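Local coordinates for alpha-L-rhamnosidase (Aspergillus terreus, PDB 6GSZ), which probably hydrolyses terminal non-reducing alpha-L-rhamnose residues from alpha-L-rhamnosides, at residues 654-659 and 686-691; 679-684 and 704-709. All blocks are in the same frame, centred on the assembly; numbering follows the deposited sequence.

Both contacts lie at the periphery of the mainly helical six-hairpin glycosidase domain and share helix 671-687. Contact 1 is polar and partly buried: the start of helix 656-664 meets the turn that follows helix 671-687, joined by a side-chain amide and a backbone carbonyl. Contact 2 is buried and wholly apolar across its interface, where the flank of helix 671-687 packs on helix 699-708, the next helix of the chain. Segment 654-659 ties the two together: E654, just ahead of helix 656-664, forms a salt bridge through OE1 with R680 NE at 2.8 Å, and the CD1 methyls of L659 and I684 meet at 3.4 Å.

Contact 1 of 2, residues 654-659 and 686-691; sequences ETQTGL and KQNDYK
Two side-chain amides, from Q656 and N688, converge on one backbone carbonyl, K691 O. The acceptor belongs to the last residue of a type I' turn, N688-K691, which K691 N to N688 O closes. This turn overlaps the Schellman motif that ends helix 671-687 of the six-hairpin domain, in which D689, at positive phi, is the C-prime residue. Q656 NE2 reaches K691 O across the contact at 3.1 Å, nearly straight at 169° and in the carbonyl plane. N688 ND2 bonds the same oxygen at 2.9 Å from within its own turn, but comes from above that plane. The two donors, Q656 NE2 and N688 ND2, stay 3.9 Å apart, and their amide planes are turned by 75°. Q656 gets there by an extended chain beyond CG, which lies anti to the carbonyl carbon (chi1 -69°). Its other amide atom, OE1, accepts from G693 N, so both ends of this buried, flat group are held and its rotation is fixed. The helix carrying Q656 starts beside it: T655 is the N-cap, and its hydroxyl, also bonded to T596, accepts from the first turn, G658 N to T655 OG1 at 2.9 Å.

Contact 2 of 2, residues 679-684 and 704-709; sequences KRLVNI and HTLSKY
S707 OG, next in sequence to the L706 that carries this contact, is gripped by S712 OG and W770 NE1 and, weakly, by G703 O. It ties helix 699-708 to the start of helix 712-719 and to helix 768-775, while T705 and L706 meet the preceding helix, 671-687. These are two successive helices within the six-hairpin glycosidase domain, roughly antiparallel at 128°, with the axes of the two short segments 10.9 Å apart. No hydrogen bond crosses between the segments; methyl groups make the contact.

The CD2 methyl of L706 does the touching: it sits between L681 and V682, neighbours on helix 671-687, 4.0 Å from L681 CD2 and 3.9 Å from V682 CG2, which are themselves 6.1 Å apart. The L706 CB leaves its helix at a slant to the interface, and CG, anti to the carbonyl carbon (chi1 -73°), brings the branch back toward the partner. L681 points its CB at the partner, its side chain passing that of L706 obliquely, and its forked end serves two helices. CD2 meets L706, whereas on the other branch L681 CD1 lies 3.8 Å from Q656 CA, against the backbone of helix 656-664. At one margin K679 NZ forms a salt bridge with E711, which V682 and L706 also touch.

T705 adds a looser contact beside L706. Its hydroxyl is bonded to L701 O one turn back, leaving the methyl for the apolar side, where T705 CG2 approaches L681 CD2 at 4.4 Å.

Contact 1 of 2, residues 654-659 and 686-691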
loop_
_atom_site.group_PDB
_atom_site.type_symbol
_atom_site.label_atom_id
_atom_site.label_comp_id
_atom_site.label_asym_id
_atom_site.label_seq_id
_atom_site.Cartn_x
_atom_site.Cartn_y
_atom_site.Cartn_z
ATOM N N GLU A 654 -11.828 -31.008 -10.801
ATOM C CA GLU A 654 -10.433 -31.162 -11.212
ATOM C C GLU A 654 -10.030 -29.991 -12.121
ATOM O O GLU A 654 -9.927 -30.098 -13.325
ATOM C CB GLU A 654 -10.246 -32.516 -11.895
ATOM C CG GLU A 654 -10.284 -33.708 -10.949
ATOM C CD GLU A 654 -8.931 -34.100 -10.355
ATOM O OE1 GLU A 654 -7.983 -34.194 -11.131
ATOM O OE2 GLU A 654 -8.842 -34.244 -9.083
ATOM N N THR A 655 -9.839 -28.848 -11.468
ATOM C CA THR A 655 -9.504 -27.572 -12.059
ATOM C C THR A 655 -8.206 -27.072 -11.432
ATOM O O THR A 655 -7.725 -27.622 -10.432
ATOM C CB THR A 655 -10.607 -26.553 -11.783
ATOM O OG1 THR A 655 -10.743 -26.386 -10.359
ATOM C CG2 THR A 655 -11.931 -26.980 -12.386
ATOM N N GLN A 656 -7.603 -26.063 -12.045
ATOM C CA GLN A 656 -6.378 -25.525 -11.514
ATOM C C GLN A 656 -6.579 -25.114 -10.052
ATOM O O GLN A 656 -5.749 -25.443 -9.205
ATOM C CB GLN A 656 -5.842 -24.406 -12.391
ATOM C CG GLN A 656 -5.336 -24.903 -13.731
ATOM C CD GLN A 656 -4.690 -23.816 -14.552
ATOM O OE1 GLN A 656 -4.160 -22.833 -14.017
ATOM N NE2 GLN A 656 -4.763 -23.989 -15.872
ATOM N N THR A 657 -7.635 -24.337 -9.761
ATOM C CA THR A 657 -7.861 -23.921 -8.369
ATOM C C THR A 657 -8.281 -25.103 -7.476
ATOM O O THR A 657 -7.841 -25.200 -6.313
ATOM C CB THR A 657 -8.890 -22.792 -8.307
ATOM O OG1 THR A 657 -8.304 -21.679 -8.978
ATOM C CG2 THR A 657 -9.281 -22.415 -6.901
ATOM N N GLY A 658 -9.151 -25.969 -7.994
ATOM C CA GLY A 658 -9.655 -27.089 -7.220
ATOM C C GLY A 658 -8.577 -28.072 -6.754
ATOM O O GLY A 658 -8.720 -28.644 -5.657
ATOM N N LEU A 659 -7.509 -28.197 -7.548
ATOM C CA LEU A 659 -6.354 -28.985 -7.157
ATOM C C LEU A 659 -5.355 -28.137 -6.360
ATOM O O LEU A 659 -4.754 -28.607 -5.412
ATOM C CB LEU A 659 -5.703 -29.568 -8.405
ATOM C CG LEU A 659 -6.456 -30.756 -8.993
ATOM C CD1 LEU A 659 -6.150 -30.880 -10.462
ATOM C CD2 LEU A 659 -6.132 -32.031 -8.241
ATOM N N LYS A 686 -0.975 -28.621 -18.841
ATOM C CA LYS A 686 -0.379 -28.964 -20.144
ATOM C C LYS A 686 -1.467 -29.075 -21.226
ATOM O O LYS A 686 -1.277 -28.577 -22.358
ATOM C CB LYS A 686 0.502 -30.214 -20.017
ATOM C CG LYS A 686 1.107 -30.718 -21.312
ATOM C CD LYS A 686 1.935 -31.988 -21.141
ATOM C CE LYS A 686 2.456 -32.495 -22.482
ATOM N NZ LYS A 686 3.490 -33.552 -22.346
ATOM N N GLN A 687 -2.601 -29.692 -20.885
ATOM C CA GLN A 687 -3.699 -29.883 -21.830
ATOM C C GLN A 687 -4.370 -28.538 -22.140
ATOM O O GLN A 687 -4.955 -28.392 -23.177
ATOM C CB GLN A 687 -4.676 -30.939 -21.315
ATOM C CG GLN A 687 -4.069 -32.337 -21.239
ATOM C CD GLN A 687 -3.337 -32.796 -22.484
ATOM O OE1 GLN A 687 -2.159 -33.185 -22.447
ATOM N NE2 GLN A 687 -4.036 -32.763 -23.611
ATOM N N ASN A 688 -4.189 -27.550 -21.259
ATOM C CA ASN A 688 -4.674 -26.192 -21.490
ATOM C C ASN A 688 -3.629 -25.312 -22.177
ATOM O O ASN A 688 -3.757 -24.090 -22.160
ATOM C CB ASN A 688 -5.062 -25.561 -20.147
ATOM C CG ASN A 688 -6.059 -24.429 -20.282
ATOM O OD1 ASN A 688 -7.020 -24.571 -21.032
ATOM N ND2 ASN A 688 -5.866 -23.338 -19.538
ATOM N N ASP A 689 -2.594 -25.891 -22.788
ATOM C CA ASP A 689 -1.508 -25.157 -23.459
ATOM C C ASP A 689 -0.859 -24.149 -22.503
ATOM O O ASP A 689 -0.414 -23.077 -22.910
ATOM C CB ASP A 689 -2.008 -24.503 -24.749
ATOM C CG ASP A 689 -2.335 -25.471 -25.869
ATOM O OD1 ASP A 689 -1.668 -26.525 -25.958
ATOM O OD2 ASP A 689 -3.258 -25.158 -26.628
ATOM N N TYR A 690 -0.779 -24.534 -21.221
ATOM C CA TYR A 690 -0.098 -23.776 -20.161
ATOM C C TYR A 690 -0.751 -22.411 -19.885
ATOM O O TYR A 690 -0.154 -21.579 -19.203
ATOM C CB TYR A 690 1.398 -23.604 -20.440
ATOM C CG TYR A 690 2.133 -24.928 -20.435
ATOM C CD1 TYR A 690 2.572 -25.506 -19.252
ATOM C CD2 TYR A 690 2.353 -25.635 -21.614
ATOM C CE1 TYR A 690 3.242 -26.722 -19.232
ATOM C CE2 TYR A 690 3.019 -26.858 -21.604
ATOM C CZ TYR A 690 3.475 -27.392 -20.410
ATOM O OH TYR A 690 4.169 -28.577 -20.357
ATOM N N LYS A 691 -1.974 -22.215 -20.347
ATOM C CA LYS A 691 -2.720 -20.989 -20.055
ATOM C C LYS A 691 -3.251 -21.062 -18.627
ATOM O O LYS A 691 -3.642 -22.121 -18.109
ATOM C CB LYS A 691 -3.875 -20.814 -21.035
ATOM C CG LYS A 691 -3.418 -20.611 -22.466
ATOM C CD LYS A 691 -4.525 -20.657 -23.488
ATOM C CE LYS A 691 -4.016 -20.278 -24.862
ATOM N NZ LYS A 691 -4.076 -21.420 -25.800
#

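Contact 2 of 2, residues 679-684 and 704-709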
loop_
_atom_site.group_PDB
_atom_site.type_symbol
_atom_site.label_atom_id
_atom_site.label_comp_id
_atom_site.label_asym_id
_atom_site.label_seq_id
_atom_site.Cartn_x
_atom_site.Cartn_y
_atom_site.Cartn_z
ATOM N N LYS A 679 0.589 -34.320 -10.003
ATOM C CA LYS A 679 0.796 -34.736 -11.402
ATOM C C LYS A 679 -0.466 -34.474 -12.255
ATOM O O LYS A 679 -0.340 -34.104 -13.446
ATOM C CB LYS A 679 1.254 -36.193 -11.446
ATOM C CG LYS A 679 2.625 -36.462 -10.846
ATOM C CD LYS A 679 3.726 -35.801 -11.613
ATOM C CE LYS A 679 5.111 -36.187 -11.145
ATOM N NZ LYS A 679 6.114 -35.398 -11.910
ATOM N N ARG A 680 -1.661 -34.661 -11.689
ATOM C CA ARG A 680 -2.878 -34.351 -12.436
ATOM C C ARG A 680 -3.005 -32.851 -12.697
ATOM O O ARG A 680 -3.455 -32.468 -13.783
ATOM C CB ARG A 680 -4.135 -34.833 -11.708
ATOM C CG ARG A 680 -4.217 -36.341 -11.607
ATOM C CD ARG A 680 -5.618 -36.843 -11.335
ATOM N NE ARG A 680 -6.250 -36.236 -10.185
ATOM C CZ ARG A 680 -6.035 -36.521 -8.916
ATOM N NH1 ARG A 680 -5.209 -37.517 -8.593
ATOM N NH2 ARG A 680 -6.621 -35.783 -7.978
ATOM N N LEU A 681 -2.569 -32.025 -11.735
ATOM C CA LEU A 681 -2.575 -30.566 -11.931
ATOM C C LEU A 681 -1.700 -30.197 -13.140
ATOM O O LEU A 681 -2.097 -29.411 -14.042
ATOM C CB LEU A 681 -2.134 -29.850 -10.642
ATOM C CG LEU A 681 -1.989 -28.331 -10.779
ATOM C CD1 LEU A 681 -3.268 -27.628 -11.290
ATOM C CD2 LEU A 681 -1.576 -27.725 -9.418
ATOM N N VAL A 682 -0.493 -30.761 -13.182
ATOM C CA VAL A 682 0.453 -30.476 -14.283
ATOM C C VAL A 682 -0.168 -30.923 -15.618
ATOM O O VAL A 682 -0.020 -30.212 -16.623
ATOM C CB VAL A 682 1.814 -31.151 -14.051
ATOM C CG1 VAL A 682 2.691 -31.095 -15.298
ATOM C CG2 VAL A 682 2.532 -30.536 -12.864
ATOM N N ASN A 683 -0.850 -32.075 -15.623
ATOM C CA ASN A 683 -1.478 -32.596 -16.830
ATOM C C ASN A 683 -2.588 -31.653 -17.316
ATOM O O ASN A 683 -2.638 -31.388 -18.531
ATOM C CB ASN A 683 -2.016 -34.012 -16.617
ATOM C CG ASN A 683 -2.550 -34.617 -17.896
ATOM O OD1 ASN A 683 -1.805 -34.769 -18.858
ATOM N ND2 ASN A 683 -3.833 -34.925 -17.927
ATOM N N ILE A 684 -3.442 -31.171 -16.398
ATOM C CA ILE A 684 -4.535 -30.222 -16.748
ATOM C C ILE A 684 -3.937 -28.938 -17.344
ATOM O O ILE A 684 -4.469 -28.424 -18.335
ATOM C CB ILE A 684 -5.419 -29.920 -15.516
ATOM C CG1 ILE A 684 -6.362 -31.091 -15.224
ATOM C CG2 ILE A 684 -6.172 -28.610 -15.694
ATOM C CD1 ILE A 684 -6.718 -31.243 -13.753
ATOM N N HIS A 704 3.602 -21.254 -6.411
ATOM C CA HIS A 704 4.164 -21.789 -5.184
ATOM C C HIS A 704 3.731 -23.233 -4.985
ATOM O O HIS A 704 4.509 -24.045 -4.451
ATOM C CB HIS A 704 3.796 -20.948 -3.972
ATOM C CG HIS A 704 4.363 -19.584 -4.073
ATOM N ND1 HIS A 704 5.721 -19.360 -4.106
ATOM C CD2 HIS A 704 3.767 -18.378 -4.214
ATOM C CE1 HIS A 704 5.941 -18.055 -4.228
ATOM N NE2 HIS A 704 4.755 -17.437 -4.316
ATOM N N THR A 705 2.522 -23.574 -5.419
ATOM C CA THR A 705 2.006 -24.910 -5.279
ATOM C C THR A 705 2.811 -25.839 -6.191
ATOM O O THR A 705 3.241 -26.950 -5.792
ATOM C CB THR A 705 0.514 -24.993 -5.617
ATOM O OG1 THR A 705 -0.232 -24.157 -4.721
ATOM C CG2 THR A 705 -0.007 -26.411 -5.540
ATOM N N LEU A 706 3.016 -25.426 -7.450
ATOM C CA LEU A 706 3.729 -26.261 -8.395
ATOM C C LEU A 706 5.168 -26.448 -7.922
ATOM O O LEU A 706 5.702 -27.578 -7.945
ATOM C CB LEU A 706 3.649 -25.656 -9.806
ATOM C CG LEU A 706 2.282 -25.790 -10.464
ATOM C CD1 LEU A 706 2.165 -24.813 -11.618
ATOM C CD2 LEU A 706 2.051 -27.213 -10.940
ATOM N N SER A 707 5.823 -25.397 -7.461
ATOM C CA SER A 707 7.204 -25.506 -6.973
ATOM C C SER A 707 7.281 -26.392 -5.722
ATOM O O SER A 707 8.237 -27.151 -5.566
ATOM C CB SER A 707 7.789 -24.136 -6.706
ATOM O OG SER A 707 7.913 -23.414 -7.923
ATOM N N LYS A 708 6.287 -26.354 -4.838
ATOM C CA LYS A 708 6.240 -27.169 -3.619
ATOM C C LYS A 708 6.354 -28.655 -3.989
ATOM O O LYS A 708 6.970 -29.431 -3.232
ATOM C CB LYS A 708 4.924 -26.902 -2.877
ATOM C CG LYS A 708 4.640 -27.776 -1.661
ATOM C CD LYS A 708 3.374 -27.345 -0.954
ATOM C CE LYS A 708 3.044 -28.186 0.265
ATOM N NZ LYS A 708 2.021 -27.519 1.100
ATOM N N TYR A 709 5.836 -29.033 -5.166
ATOM C CA TYR A 709 5.812 -30.437 -5.643
ATOM C C TYR A 709 6.833 -30.706 -6.743
ATOM O O TYR A 709 6.761 -31.755 -7.439
ATOM C CB TYR A 709 4.394 -30.800 -6.086
ATOM C CG TYR A 709 3.640 -31.224 -4.871
ATOM C CD1 TYR A 709 3.829 -32.488 -4.349
ATOM C CD2 TYR A 709 2.896 -30.316 -4.149
ATOM C CE1 TYR A 709 3.207 -32.879 -3.179
ATOM C CE2 TYR A 709 2.273 -30.683 -2.974
ATOM C CZ TYR A 709 2.422 -31.972 -2.495
ATOM O OH TYR A 709 1.829 -32.309 -1.332
#